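PDB 3SC6: dTDP-4-dehydrorhamnose reductase from Bacillus anthracis, which catalyses the NADP(H)-dependent reduction of dTDP-4-dehydrorhamnose, a step in making dTDP-L-rhamnose, as a Rossmann-fold oxidoreductase. Local coordinates for residues E177-D183 against N236-T242. Sequence-based numbering, arbitrary orientation.
Sequences EISVVAD and NVLPVST
I178 and V180 of strand 177-181 pair in parallel with strand 236-240 through a ladder of backbone hydrogen bonds. I178 N gives its hydrogen to N236 O at 2.9 Å, and I178 O receives L238 N at 3.0 Å. V180 N continues the ladder to L238 O, whereas the return bond from V240 N to V180 O is weak. P239 suits its place because its bridge partner V180 directs N-H and C=O to L238 and V240, so the missing proline N-H costs this ladder nothing. Beyond the strand, A182 N reaches V240 O at 3.0 Å.

On one face, I178, V180, V237 and P239 form an apolar layer. The CG2 methyl of V180 meets V237 CG1 at 4.1 Å, and the small A182 CB lies 3.7 Å from P239 CB. F221 of helix 220-231 and M168 of helix 164-172 back this layer. On the exposed other face, E177, S179 and N236 set polar groups where they can meet water, with L238 an apolar exception whose CD1 lies by E177 OE1; E177 CG merely rests on N236 CB at 3.8 Å.

At the far end, D183 turns CG between its backbone N and carbonyl carbon (chi1 58°), bringing OD1 to T242 N at 2.9 Å, though the exact tilt of the carboxylate is uncertain. A side-chain carboxylate thus takes the place of a backbone carbonyl and ties the two chains together just past the strands, and the two-stranded sheet, separate from the Rossmann sheet, combines an apolar, helix-facing side with a mostly polar outer one.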
loop_
_atom_site.group_PDB
_atom_site.type_symbol
_atom_site.label_atom_id
_atom_site.label_comp_id
_atom_site.label_asym_id
_atom_site.label_seq_id
_atom_site.Cartn_x
_atom_site.Cartn_y
_atom_site.Cartn_z
ATOM N N GLU A 177 -16.272 -7.929 -24.854
ATOM C CA GLU A 177 -14.820 -8.124 -24.847
ATOM C C GLU A 177 -14.192 -6.900 -24.197
ATOM O O GLU A 177 -14.728 -5.798 -24.303
ATOM C CB GLU A 177 -14.237 -8.286 -26.253
ATOM C CG GLU A 177 -14.728 -9.488 -27.034
ATOM C CD GLU A 177 -14.058 -9.608 -28.394
ATOM O OE1 GLU A 177 -13.242 -8.726 -28.746
ATOM O OE2 GLU A 177 -14.348 -10.589 -29.111
ATOM N N ILE A 178 -13.055 -7.087 -23.533
ATOM C CA ILE A 178 -12.367 -5.977 -22.872
ATOM C C ILE A 178 -10.856 -6.216 -22.865
ATOM O O ILE A 178 -10.385 -7.270 -22.448
ATOM C CB ILE A 178 -12.909 -5.761 -21.442
ATOM C CG1 ILE A 178 -12.290 -4.513 -20.808
ATOM C CG2 ILE A 178 -12.679 -7.003 -20.585
ATOM C CD1 ILE A 178 -12.812 -4.217 -19.417
ATOM N N SER A 179 -10.101 -5.227 -23.334
ATOM C CA SER A 179 -8.646 -5.334 -23.394
ATOM C C SER A 179 -7.942 -4.828 -22.133
ATOM O O SER A 179 -8.207 -3.723 -21.654
ATOM C CB SER A 179 -8.119 -4.609 -24.636
ATOM O OG SER A 179 -8.485 -3.244 -24.625
ATOM N N VAL A 180 -7.031 -5.653 -21.619
ATOM C CA VAL A 180 -6.257 -5.350 -20.416
ATOM C C VAL A 180 -4.768 -5.616 -20.637
ATOM O O VAL A 180 -4.397 -6.591 -21.290
ATOM C CB VAL A 180 -6.715 -6.234 -19.243
ATOM C CG1 VAL A 180 -5.842 -5.995 -18.021
ATOM C CG2 VAL A 180 -8.186 -5.990 -18.932
ATOM N N VAL A 181 -3.918 -4.760 -20.082
ATOM C CA VAL A 181 -2.471 -4.917 -20.224
ATOM C C VAL A 181 -2.042 -6.323 -19.779
ATOM O O VAL A 181 -2.556 -6.846 -18.788
ATOM C CB VAL A 181 -1.709 -3.852 -19.402
ATOM C CG1 VAL A 181 -0.212 -4.078 -19.490
ATOM C CG2 VAL A 181 -2.067 -2.453 -19.884
ATOM N N ALA A 182 -1.113 -6.930 -20.518
ATOM C CA ALA A 182 -0.630 -8.278 -20.190
ATOM C C ALA A 182 0.899 -8.414 -20.170
ATOM O O ALA A 182 1.418 -9.520 -20.044
ATOM C CB ALA A 182 -1.226 -9.289 -21.162
ATOM N N ASP A 183 1.613 -7.299 -20.291
ATOM C CA ASP A 183 3.079 -7.327 -20.281
ATOM C C ASP A 183 3.664 -6.725 -18.996
ATOM O O ASP A 183 4.834 -6.338 -18.957
ATOM C CB ASP A 183 3.646 -6.635 -21.528
ATOM C CG ASP A 183 3.200 -5.191 -21.655
ATOM O OD1 ASP A 183 3.630 -4.523 -22.617
ATOM O OD2 ASP A 183 2.416 -4.728 -20.800
ATOM N N ASN A 236 -14.729 -11.812 -22.654
ATOM C CA ASN A 236 -13.390 -12.070 -23.173
ATOM C C ASN A 236 -12.417 -10.976 -22.781
ATOM O O ASN A 236 -12.812 -9.831 -22.572
ATOM C CB ASN A 236 -13.422 -12.172 -24.695
ATOM C CG ASN A 236 -14.324 -13.278 -25.184
ATOM O OD1 ASN A 236 -14.887 -14.033 -24.390
ATOM N ND2 ASN A 236 -14.466 -13.385 -26.501
ATOM N N VAL A 237 -11.142 -11.336 -22.690
ATOM C CA VAL A 237 -10.100 -10.386 -22.330
ATOM C C VAL A 237 -9.006 -10.427 -23.394
ATOM O O VAL A 237 -8.447 -11.487 -23.677
ATOM C CB VAL A 237 -9.502 -10.698 -20.949
ATOM C CG1 VAL A 237 -8.396 -9.710 -20.621
ATOM C CG2 VAL A 237 -10.586 -10.658 -19.883
ATOM N N LEU A 238 -8.709 -9.271 -23.984
ATOM C CA LEU A 238 -7.687 -9.174 -25.024
ATOM C C LEU A 238 -6.377 -8.631 -24.458
ATOM O O LEU A 238 -6.356 -7.547 -23.886
ATOM C CB LEU A 238 -8.180 -8.266 -26.155
ATOM C CG LEU A 238 -9.481 -8.697 -26.849
ATOM C CD1 LEU A 238 -9.903 -7.671 -27.889
ATOM C CD2 LEU A 238 -9.339 -10.075 -27.482
ATOM N N PRO A 239 -5.273 -9.380 -24.630
ATOM C CA PRO A 239 -3.977 -8.944 -24.120
ATOM C C PRO A 239 -3.360 -7.826 -24.952
ATOM O O PRO A 239 -3.179 -7.988 -26.156
ATOM C CB PRO A 239 -3.124 -10.207 -24.229
ATOM C CG PRO A 239 -3.700 -10.948 -25.368
ATOM C CD PRO A 239 -5.172 -10.652 -25.369
ATOM N N VAL A 240 -3.035 -6.707 -24.307
ATOM C CA VAL A 240 -2.433 -5.566 -24.998
ATOM C C VAL A 240 -1.119 -5.154 -24.337
ATOM O O VAL A 240 -0.879 -5.456 -23.168
ATOM C CB VAL A 240 -3.385 -4.352 -25.040
ATOM C CG1 VAL A 240 -4.639 -4.690 -25.830
ATOM C CG2 VAL A 240 -3.737 -3.895 -23.633
ATOM N N SER A 241 -0.276 -4.459 -25.095
ATOM C CA SER A 241 1.018 -4.001 -24.598
ATOM C C SER A 241 0.900 -2.665 -23.876
ATOM O O SER A 241 -0.163 -2.043 -23.864
ATOM C CB SER A 241 2.015 -3.877 -25.752
ATOM O OG SER A 241 1.565 -2.940 -26.718
ATOM N N THR A 242 2.006 -2.234 -23.279
ATOM C CA THR A 242 2.060 -0.974 -22.545
ATOM C C THR A 242 2.133 0.235 -23.474
ATOM O O THR A 242 1.581 1.292 -23.170
ATOM C CB THR A 242 3.293 -0.923 -21.623
ATOM O OG1 THR A 242 4.485 -1.043 -22.412
ATOM C CG2 THR A 242 3.251 -2.043 -20.604
#